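Cas13d (uncultured Ruminococcus sp, PDB 6IV9) probably acts as a CRISPR RNA-guided ribonuclease, whose two HEPN domains dictate maturation of the CRISPR RNA and cleavage of target RNA. Local coordinates at residues Asp319-Glu324 / Ile502-Tyr507; Leu496-Met501 / Gln557-Glu562; Glu646-Glu651 / Arg692-Ile697. The protein carries 2 engineered substitutions. All blocks are in the same frame, centred on the assembly; numbering follows the deposited sequence. Where two conformers were deposited one is given.

Overall arrangement
The three contacts join helices of a single, largely helical chain bound to CRISPR RNA. Contacts 1 and 2 are neighbours, with centres about 12 Å apart, and both use helix 497-505: contact 1 packs its later residues on helix 312-330, contact 2 its start on helix 556-570. They also touch, since D319 of contact 1 forms a salt bridge with K500 and a probable hydrogen bond with Y497. Along the chain their segments alternate, so this short helix ties an earlier helix to a later one. Contact 3 follows in sequence, between helices 641-647 and 683-696; its centre lies about 39 Å and 45 Å from the centres of contacts 1 and 2.

Contact 1 (Asp319-Glu324 / Ile502-Tyr507); sequences DYLVEE and IYMLTY
L321 and V322 of helix 312-330 lie nearest M504 and Y503 of helix 497-505, with CA atoms 7.0 Å apart for L321 and M504 and 7.2 Å apart for V322 and Y503. L321 divides its two methyls between partners. CD1 rests on M504 CG at 3.7 Å, while CD2 reaches the phenol end of Y507, 3.7 Å from its OH. M504 offers only the root of its side chain here: CG lies anti to the backbone N, and the bend at chi2 (-86°) carries the sulphur away from L321. V322 and Y503 run antiparallel alongside one another, V322 CG2 meeting Y503 CD2 at 3.8 Å.

No direct hydrogen bond links the segments, but a water does. It donates to L321 O at 2.8 Å and is hydrogen-bonded to the hydroxyls of both tyrosines, with Y503 OH 2.7 Å from the water oxygen. One water thus joins a helix carbonyl to two phenol groups in a mostly apolar interface. It sits at the edge of the Y503 ring, in the ring plane. Behind Y503, T506 turns its OG1 back onto Y503 O at 2.6 Å, on a lone pair in the carbonyl plane.

K574 makes a cation-pi contact with Y507 and a weak hydrogen bond with Y503 OH. Around this pairing, helix 267-291 packs M280 on L321, M504 and Y507, helix 556-570 lies against Y503 through V566, I569 and A570, and helix 511-535 reaches T506 through I514 and L518.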
loop_
_atom_site.group_PDB
_atom_site.type_symbol
_atom_site.label_atom_id
_atom_site.label_comp_id
_atom_site.label_asym_id
_atom_site.label_seq_id
_atom_site.Cartn_x
_atom_site.Cartn_y
_atom_site.Cartn_z
ATOM N N ASP A 319 18.413 -12.564 -5.158
ATOM C CA ASP A 319 18.461 -13.077 -6.546
ATOM C C ASP A 319 17.658 -14.368 -6.663
ATOM O O ASP A 319 16.978 -14.536 -7.627
ATOM C CB ASP A 319 19.903 -13.279 -6.993
ATOM C CG ASP A 319 20.564 -11.966 -7.350
ATOM O OD1 ASP A 319 19.856 -11.060 -7.734
ATOM O OD2 ASP A 319 21.762 -11.883 -7.222
ATOM N N TYR A 320 17.754 -15.230 -5.670
ATOM C CA TYR A 320 17.044 -16.519 -5.737
ATOM C C TYR A 320 15.533 -16.292 -5.816
ATOM O O TYR A 320 14.876 -16.930 -6.603
ATOM C CB TYR A 320 17.384 -17.323 -4.487
ATOM C CG TYR A 320 16.722 -18.666 -4.421
ATOM C CD1 TYR A 320 15.433 -18.803 -3.964
ATOM C CD2 TYR A 320 17.380 -19.798 -4.839
ATOM C CE1 TYR A 320 14.815 -20.033 -3.906
ATOM C CE2 TYR A 320 16.779 -21.037 -4.793
ATOM C CZ TYR A 320 15.493 -21.156 -4.321
ATOM O OH TYR A 320 14.902 -22.376 -4.283
ATOM N N LEU A 321 15.008 -15.402 -4.982
ATOM C CA LEU A 321 13.548 -15.171 -4.985
ATOM C C LEU A 321 13.100 -14.578 -6.317
ATOM O O LEU A 321 12.153 -15.069 -6.864
ATOM C CB LEU A 321 13.199 -14.231 -3.829
ATOM C CG LEU A 321 13.596 -14.703 -2.434
ATOM C CD1 LEU A 321 13.437 -13.583 -1.426
ATOM C CD2 LEU A 321 12.796 -15.925 -2.023
ATOM N N VAL A 322 13.761 -13.530 -6.792
ATOM C CA VAL A 322 13.344 -12.882 -8.070
ATOM C C VAL A 322 13.543 -13.813 -9.262
ATOM O O VAL A 322 12.712 -13.815 -10.115
ATOM C CB VAL A 322 13.982 -11.508 -8.311
ATOM C CG1 VAL A 322 13.082 -10.682 -9.190
ATOM C CG2 VAL A 322 14.189 -10.785 -7.008
ATOM N N GLU A 323 14.636 -14.565 -9.275
ATOM C CA GLU A 323 14.930 -15.502 -10.381
ATOM C C GLU A 323 13.820 -16.543 -10.437
ATOM O O GLU A 323 13.386 -16.879 -11.507
ATOM C CB GLU A 323 16.230 -16.235 -10.088
ATOM C CG GLU A 323 17.454 -15.591 -10.676
ATOM C CD GLU A 323 18.750 -16.135 -10.096
ATOM O OE1 GLU A 323 18.735 -17.265 -9.601
ATOM O OE2 GLU A 323 19.763 -15.417 -10.123
ATOM N N GLU A 324 13.375 -17.011 -9.288
ATOM C CA GLU A 324 12.316 -18.036 -9.265
ATOM C C GLU A 324 11.036 -17.482 -9.897
ATOM O O GLU A 324 10.406 -18.188 -10.638
ATOM C CB GLU A 324 12.071 -18.430 -7.817
ATOM C CG GLU A 324 11.149 -19.602 -7.662
ATOM C CD GLU A 324 10.984 -20.006 -6.212
ATOM O OE1 GLU A 324 11.780 -20.812 -5.733
ATOM O OE2 GLU A 324 10.058 -19.506 -5.581
ATOM N N ILE A 502 12.802 -4.705 -2.475
ATOM C CA ILE A 502 11.354 -4.356 -2.447
ATOM C C ILE A 502 10.538 -5.566 -2.906
ATOM O O ILE A 502 9.553 -5.867 -2.283
ATOM C CB ILE A 502 11.057 -3.093 -3.268
ATOM C CG1 ILE A 502 11.839 -1.896 -2.728
ATOM C CG2 ILE A 502 9.567 -2.838 -3.313
ATOM C CD1 ILE A 502 11.593 -1.585 -1.289
ATOM N N TYR A 503 11.005 -6.286 -3.915
ATOM C CA TYR A 503 10.262 -7.480 -4.370
ATOM C C TYR A 503 10.178 -8.490 -3.223
ATOM O O TYR A 503 9.164 -9.083 -3.032
ATOM C CB TYR A 503 10.902 -8.156 -5.580
ATOM C CG TYR A 503 10.228 -9.461 -5.895
ATOM C CD1 TYR A 503 9.014 -9.485 -6.545
ATOM C CD2 TYR A 503 10.744 -10.664 -5.466
ATOM C CE1 TYR A 503 8.347 -10.663 -6.799
ATOM C CE2 TYR A 503 10.092 -11.857 -5.712
ATOM C CZ TYR A 503 8.884 -11.857 -6.374
ATOM O OH TYR A 503 8.209 -13.005 -6.612
ATOM N N MET A 504 11.255 -8.632 -2.465
ATOM C CA MET A 504 11.313 -9.593 -1.339
ATOM C C MET A 504 10.246 -9.229 -0.298
ATOM O O MET A 504 9.546 -10.093 0.122
ATOM C CB MET A 504 12.698 -9.570 -0.692
ATOM C CG MET A 504 12.832 -10.507 0.470
ATOM S SD MET A 504 12.287 -9.801 2.023
ATOM C CE MET A 504 13.597 -8.620 2.295
ATOM N N LEU A 505 10.058 -7.942 -0.033
ATOM C CA LEU A 505 9.078 -7.430 0.955
ATOM C C LEU A 505 7.662 -7.861 0.567
ATOM O O LEU A 505 6.882 -8.114 1.429
ATOM C CB LEU A 505 9.138 -5.908 0.928
ATOM C CG LEU A 505 9.827 -5.216 2.096
ATOM C CD1 LEU A 505 10.808 -6.100 2.824
ATOM C CD2 LEU A 505 10.446 -3.908 1.662
ATOM N N THR A 506 7.392 -7.987 -0.730
ATOM C CA THR A 506 6.031 -8.311 -1.239
ATOM C C THR A 506 5.560 -9.700 -0.812
ATOM O O THR A 506 4.381 -9.934 -0.821
ATOM C CB THR A 506 5.866 -8.050 -2.734
ATOM O OG1 THR A 506 6.545 -9.076 -3.435
ATOM C CG2 THR A 506 6.329 -6.672 -3.140
ATOM N N TYR A 507 6.468 -10.565 -0.399
ATOM C CA TYR A 507 6.091 -11.917 0.075
ATOM C C TYR A 507 5.170 -11.802 1.295
ATOM O O TYR A 507 4.344 -12.638 1.493
ATOM C CB TYR A 507 7.331 -12.689 0.509
ATOM C CG TYR A 507 7.900 -13.558 -0.573
ATOM C CD1 TYR A 507 8.611 -13.020 -1.620
ATOM C CD2 TYR A 507 7.692 -14.917 -0.566
ATOM C CE1 TYR A 507 9.122 -13.816 -2.625
ATOM C CE2 TYR A 507 8.188 -15.729 -1.562
ATOM C CZ TYR A 507 8.914 -15.178 -2.592
ATOM O OH TYR A 507 9.396 -16.009 -3.550
HETATM O O HOH W 1 9.471 -15.324 -6.002
#

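Contact 2 (Leu496-Met501 / Gln557-Glu562); sequences LYFSKM and QRITNE
E562 of helix 556-570 brings its carboxylate to the beginning of helix 497-505, where L496 holds the N-cap position and S499 lies in the first turn. Two hydrogen bonds converge on E562 OE1. L496 N donates almost straight, 2.8 Å from OE1 with an angle of 174° at the hydrogen, arriving on the syn side but somewhat out of the carboxylate plane. S499 OG donates to OE1 at 2.7 Å and uses the anti lone pair, so the two donors hold this oxygen from different sides. A carboxylate at the N-terminal end of a helix is also likely to be favoured by the helix dipole.

The other oxygen serves a salt bridge within the helix: R558 NE, one turn earlier, lies 2.8 Å from E562 OE2, in the guanidinium plane but above the plane of the carboxylate. R558 reaches it on a chain extended from CG to NE, and its NH2 also donates to D494 O, which gives the guanidinium a second hold. An alanine here in place of E562 would probably leave L496 N and S499 OG without their shared acceptor and R558 without its counter-charge, held at NH2 by D494 O.

Van der Waals packing completes the contact. L496 CD2 sits over the centre of one guanidinium face of R558, 3.4 Å above the plane. Its other methyl, CD1, makes apolar contact with I559 CG1 at 3.7 Å, and I559 CG2 approaches the F498 ring obliquely.

Together these features make a buried helix-helix junction, in which a glutamate of one helix anchors the N-terminal end of another within the helical body of Cas13d.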
loop_
_atom_site.group_PDB
_atom_site.type_symbol
_atom_site.label_atom_id
_atom_site.label_comp_id
_atom_site.label_asym_id
_atom_site.label_seq_id
_atom_site.Cartn_x
_atom_site.Cartn_y
_atom_site.Cartn_z
ATOM N N LEU A 496 18.378 -3.675 -9.917
ATOM C CA LEU A 496 19.241 -3.255 -8.788
ATOM C C LEU A 496 18.838 -4.057 -7.550
ATOM O O LEU A 496 17.721 -4.511 -7.490
ATOM C CB LEU A 496 19.039 -1.766 -8.513
ATOM C CG LEU A 496 19.412 -0.838 -9.660
ATOM C CD1 LEU A 496 19.144 0.607 -9.298
ATOM C CD2 LEU A 496 20.859 -1.029 -10.048
ATOM N N TYR A 497 19.740 -4.167 -6.584
ATOM C CA TYR A 497 19.460 -4.890 -5.322
ATOM C C TYR A 497 18.345 -4.183 -4.552
ATOM O O TYR A 497 17.549 -4.838 -3.918
ATOM C CB TYR A 497 20.747 -5.241 -4.585
ATOM C CG TYR A 497 21.392 -6.436 -5.225
ATOM C CD1 TYR A 497 20.845 -7.689 -5.079
ATOM C CD2 TYR A 497 22.466 -6.298 -6.074
ATOM C CE1 TYR A 497 21.384 -8.797 -5.705
ATOM C CE2 TYR A 497 23.026 -7.393 -6.705
ATOM C CZ TYR A 497 22.486 -8.648 -6.519
ATOM O OH TYR A 497 23.014 -9.723 -7.149
ATOM N N PHE A 498 18.297 -2.862 -4.646
ATOM C CA PHE A 498 17.236 -2.139 -3.910
ATOM C C PHE A 498 15.867 -2.593 -4.429
ATOM O O PHE A 498 15.007 -2.844 -3.623
ATOM C CB PHE A 498 17.422 -0.627 -4.005
ATOM C CG PHE A 498 16.384 0.127 -3.219
ATOM C CD1 PHE A 498 16.578 0.415 -1.885
ATOM C CD2 PHE A 498 15.188 0.489 -3.801
ATOM C CE1 PHE A 498 15.607 1.077 -1.160
ATOM C CE2 PHE A 498 14.223 1.161 -3.076
ATOM C CZ PHE A 498 14.434 1.444 -1.754
ATOM N N SER A 499 15.722 -2.714 -5.747
ATOM C CA SER A 499 14.462 -3.156 -6.393
ATOM C C SER A 499 14.145 -4.589 -5.966
ATOM O O SER A 499 13.027 -4.865 -5.654
ATOM C CB SER A 499 14.579 -3.073 -7.884
ATOM O OG SER A 499 14.961 -1.786 -8.282
ATOM N N LYS A 500 15.153 -5.446 -5.960
ATOM C CA LYS A 500 14.986 -6.861 -5.558
ATOM C C LYS A 500 14.586 -6.928 -4.079
ATOM O O LYS A 500 13.865 -7.812 -3.711
ATOM C CB LYS A 500 16.216 -7.674 -5.973
ATOM C CG LYS A 500 16.388 -7.795 -7.475
ATOM C CD LYS A 500 17.545 -8.668 -7.907
ATOM C CE LYS A 500 18.840 -7.925 -8.110
ATOM N NZ LYS A 500 19.745 -8.642 -9.030
ATOM N N MET A 501 15.113 -6.017 -3.270
ATOM C CA MET A 501 14.775 -5.987 -1.833
ATOM C C MET A 501 13.290 -5.659 -1.692
ATOM O O MET A 501 12.644 -6.267 -0.887
ATOM C CB MET A 501 15.591 -4.932 -1.102
ATOM C CG MET A 501 15.272 -4.850 0.342
ATOM S SD MET A 501 16.417 -3.787 1.204
ATOM C CE MET A 501 15.966 -2.184 0.571
ATOM N N GLN A 557 15.694 7.323 -11.866
ATOM C CA GLN A 557 15.030 6.756 -13.192
ATOM C C GLN A 557 14.891 5.245 -13.416
ATOM O O GLN A 557 13.869 4.719 -13.721
ATOM C CB GLN A 557 15.662 7.434 -14.408
ATOM C CG GLN A 557 14.986 7.070 -15.721
ATOM C CD GLN A 557 13.543 7.513 -15.785
ATOM O OE1 GLN A 557 12.618 6.779 -15.430
ATOM N NE2 GLN A 557 13.330 8.731 -16.252
ATOM N N ARG A 558 15.999 4.562 -13.186
ATOM C CA ARG A 558 16.077 3.095 -13.285
ATOM C C ARG A 558 15.211 2.480 -12.180
ATOM O O ARG A 558 14.467 1.580 -12.467
ATOM C CB ARG A 558 17.533 2.687 -13.094
ATOM C CG ARG A 558 17.748 1.194 -13.173
ATOM C CD ARG A 558 19.199 0.818 -13.244
ATOM N NE ARG A 558 19.256 -0.605 -13.436
ATOM C CZ ARG A 558 20.365 -1.298 -13.461
ATOM N NH1 ARG A 558 21.521 -0.672 -13.545
ATOM N NH2 ARG A 558 20.322 -2.606 -13.398
ATOM N N ILE A 559 15.296 3.005 -10.964
ATOM C CA ILE A 559 14.491 2.432 -9.849
ATOM C C ILE A 559 12.995 2.581 -10.157
ATOM O O ILE A 559 12.274 1.632 -9.975
ATOM C CB ILE A 559 14.876 3.069 -8.509
ATOM C CG1 ILE A 559 16.330 2.770 -8.143
ATOM C CG2 ILE A 559 13.925 2.639 -7.422
ATOM C CD1 ILE A 559 16.887 3.653 -7.068
ATOM N N THR A 560 12.585 3.723 -10.685
ATOM C CA THR A 560 11.151 3.911 -10.993
ATOM C C THR A 560 10.708 2.845 -11.997
ATOM O O THR A 560 9.672 2.258 -11.797
ATOM C CB THR A 560 10.922 5.278 -11.643
ATOM O OG1 THR A 560 11.354 6.301 -10.762
ATOM C CG2 THR A 560 9.480 5.535 -11.988
ATOM N N ASN A 561 11.499 2.613 -13.035
ATOM C CA ASN A 561 11.154 1.611 -14.071
ATOM C C ASN A 561 11.139 0.193 -13.494
ATOM O O ASN A 561 10.235 -0.541 -13.787
ATOM C CB ASN A 561 12.118 1.700 -15.248
ATOM C CG ASN A 561 12.064 3.032 -15.958
ATOM O OD1 ASN A 561 11.079 3.734 -15.886
ATOM N ND2 ASN A 561 13.124 3.381 -16.651
ATOM N N GLU A 562 12.146 -0.164 -12.713
ATOM C CA GLU A 562 12.247 -1.516 -12.111
ATOM C C GLU A 562 11.112 -1.776 -11.119
ATOM O O GLU A 562 10.566 -2.850 -11.101
ATOM C CB GLU A 562 13.597 -1.663 -11.432
ATOM C CG GLU A 562 14.721 -1.477 -12.406
ATOM C CD GLU A 562 16.091 -1.844 -11.889
ATOM O OE1 GLU A 562 16.250 -1.974 -10.687
ATOM O OE2 GLU A 562 16.975 -1.999 -12.718
#

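Contact 3 (Glu646-Glu651 / Arg692-Ile697); sequences EVAKNE and RMIKNI
E651 lies roughly perpendicular to K695 where the turn between two consecutive helices packs against the C-terminal part of helix 683-696. The connection is a type I beta turn from V647 to N650, joining helix 641-647 to helix 651-660, and N650 is the N-cap of the second helix.

The two carboxylate oxygens of E651 meet residues one turn apart on the opposing helix. OE2 touches the aliphatic part of K695, 3.3 Å from CE, yet stays 4.6 Å from K695 NZ, so the opposite charges are near each other without forming a salt bridge. OE1 lies 3.3 Å from R692 CG, alongside the root of that arginine. The guanidinium and carboxylate planes stand 85° apart, and E651 OE1 remains 4.9 Å from R692 NH2, with no charge-to-charge contact.

K695 starts with CG anti to its backbone N (chi1 177°), which sets CG beside the turn, 3.8 Å from K649 O. Bends at chi3 and chi4 then bring CE and NZ back to the same carbonyl. K649 itself runs the other way, extended beyond CG, and its NZ forms a salt bridge with E646 OE2 at 2.9 Å.

Beneath these charged groups is a small apolar patch: A648 CB meets I694 CG2 at 3.9 Å, and Y727 of helix 713-760 packs on both residues. R645, just before the first segment, donates from NH2 to the carbonyls of K695 and I697, tying the end of helix 683-696 to helix 641-647. The direct hydrogen bond across the two segments is weak, from K695 NZ to K649 O at 3.3 Å.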
loop_
_atom_site.group_PDB
_atom_site.type_symbol
_atom_site.label_atom_id
_atom_site.label_comp_id
_atom_site.label_asym_id
_atom_site.label_seq_id
_atom_site.Cartn_x
_atom_site.Cartn_y
_atom_site.Cartn_z
ATOM N N GLU A 646 -15.260 -15.228 17.180
ATOM C CA GLU A 646 -16.032 -14.650 18.312
ATOM C C GLU A 646 -16.530 -13.245 17.967
ATOM O O GLU A 646 -17.649 -12.918 18.287
ATOM C CB GLU A 646 -15.215 -14.649 19.593
ATOM C CG GLU A 646 -14.943 -16.046 20.095
ATOM C CD GLU A 646 -16.181 -16.898 20.312
ATOM O OE1 GLU A 646 -17.034 -16.508 21.124
ATOM O OE2 GLU A 646 -16.281 -17.950 19.666
ATOM N N VAL A 647 -15.690 -12.454 17.310
ATOM C CA VAL A 647 -16.074 -11.070 16.917
ATOM C C VAL A 647 -17.245 -11.136 15.945
ATOM O O VAL A 647 -18.083 -10.284 16.014
ATOM C CB VAL A 647 -14.912 -10.262 16.332
ATOM C CG1 VAL A 647 -15.414 -8.960 15.752
ATOM C CG2 VAL A 647 -13.854 -10.010 17.376
ATOM N N ALA A 648 -17.317 -12.194 15.141
ATOM C CA ALA A 648 -18.377 -12.392 14.126
ATOM C C ALA A 648 -19.743 -12.584 14.781
ATOM O O ALA A 648 -20.723 -12.523 14.090
ATOM C CB ALA A 648 -18.072 -13.553 13.229
ATOM N N LYS A 649 -19.765 -12.857 16.076
ATOM C CA LYS A 649 -21.045 -13.087 16.793
ATOM C C LYS A 649 -21.690 -11.754 17.147
ATOM O O LYS A 649 -22.833 -11.745 17.551
ATOM C CB LYS A 649 -20.808 -13.932 18.040
ATOM C CG LYS A 649 -20.510 -15.384 17.735
ATOM C CD LYS A 649 -20.069 -16.141 18.925
ATOM C CE LYS A 649 -19.556 -17.505 18.542
ATOM N NZ LYS A 649 -19.182 -18.296 19.733
ATOM N N ASN A 650 -20.958 -10.676 16.954
ATOM C CA ASN A 650 -21.468 -9.340 17.306
ATOM C C ASN A 650 -22.224 -8.759 16.114
ATOM O O ASN A 650 -21.602 -8.220 15.240
ATOM C CB ASN A 650 -20.312 -8.449 17.715
ATOM C CG ASN A 650 -20.807 -7.177 18.338
ATOM O OD1 ASN A 650 -21.777 -6.599 17.866
ATOM N ND2 ASN A 650 -20.169 -6.770 19.409
ATOM N N GLU A 651 -23.546 -8.827 16.156
ATOM C CA GLU A 651 -24.375 -8.349 15.026
ATOM C C GLU A 651 -24.170 -6.856 14.771
ATOM O O GLU A 651 -24.276 -6.456 13.645
ATOM C CB GLU A 651 -25.825 -8.782 15.199
ATOM C CG GLU A 651 -25.977 -10.270 14.984
ATOM C CD GLU A 651 -27.358 -10.799 15.299
ATOM O OE1 GLU A 651 -28.086 -11.083 14.375
ATOM O OE2 GLU A 651 -27.677 -10.904 16.472
ATOM N N ARG A 692 -27.164 -12.546 10.754
ATOM C CA ARG A 692 -27.557 -13.732 11.550
ATOM C C ARG A 692 -26.838 -14.972 11.024
ATOM O O ARG A 692 -26.424 -15.775 11.818
ATOM C CB ARG A 692 -29.065 -13.930 11.474
ATOM C CG ARG A 692 -29.818 -13.022 12.421
ATOM C CD ARG A 692 -31.198 -13.577 12.698
ATOM N NE ARG A 692 -32.095 -13.303 11.595
ATOM C CZ ARG A 692 -32.581 -12.117 11.283
ATOM N NH1 ARG A 692 -33.219 -11.966 10.145
ATOM N NH2 ARG A 692 -32.439 -11.094 12.101
ATOM N N MET A 693 -26.716 -15.097 9.712
ATOM C CA MET A 693 -26.028 -16.268 9.125
ATOM C C MET A 693 -24.572 -16.280 9.579
ATOM O O MET A 693 -24.082 -17.329 9.906
ATOM C CB MET A 693 -26.020 -16.175 7.607
ATOM C CG MET A 693 -27.341 -16.441 7.001
ATOM S SD MET A 693 -27.124 -16.858 5.283
ATOM C CE MET A 693 -25.375 -16.580 5.090
ATOM N N ILE A 694 -23.931 -15.123 9.540
ATOM C CA ILE A 694 -22.512 -14.978 9.954
ATOM C C ILE A 694 -22.390 -15.302 11.443
ATOM O O ILE A 694 -21.500 -16.026 11.825
ATOM C CB ILE A 694 -22.021 -13.569 9.603
ATOM C CG1 ILE A 694 -21.828 -13.441 8.098
ATOM C CG2 ILE A 694 -20.764 -13.225 10.360
ATOM C CD1 ILE A 694 -21.754 -12.048 7.617
ATOM N N LYS A 695 -23.336 -14.841 12.240
ATOM C CA LYS A 695 -23.304 -15.100 13.690
ATOM C C LYS A 695 -23.384 -16.609 13.958
ATOM O O LYS A 695 -22.822 -17.037 14.932
ATOM C CB LYS A 695 -24.480 -14.387 14.356
ATOM C CG LYS A 695 -24.623 -14.626 15.844
ATOM C CD LYS A 695 -25.985 -14.284 16.371
ATOM C CE LYS A 695 -25.965 -13.430 17.615
ATOM N NZ LYS A 695 -25.036 -13.924 18.651
ATOM N N ASN A 696 -24.108 -17.341 13.118
ATOM C CA ASN A 696 -24.423 -18.777 13.342
ATOM C C ASN A 696 -23.591 -19.742 12.499
ATOM O O ASN A 696 -23.839 -20.914 12.597
ATOM C CB ASN A 696 -25.900 -19.048 13.079
ATOM C CG ASN A 696 -26.788 -18.366 14.092
ATOM O OD1 ASN A 696 -26.465 -18.296 15.262
ATOM N ND2 ASN A 696 -27.900 -17.841 13.636
ATOM N N ILE A 697 -22.634 -19.257 11.725
ATOM C CA ILE A 697 -21.815 -20.155 10.865
ATOM C C ILE A 697 -20.973 -21.110 11.727
ATOM O O ILE A 697 -20.597 -20.735 12.800
ATOM C CB ILE A 697 -20.907 -19.317 9.954
ATOM C CG1 ILE A 697 -20.288 -20.162 8.851
ATOM C CG2 ILE A 697 -19.833 -18.632 10.767
ATOM C CD1 ILE A 697 -19.567 -19.343 7.838
#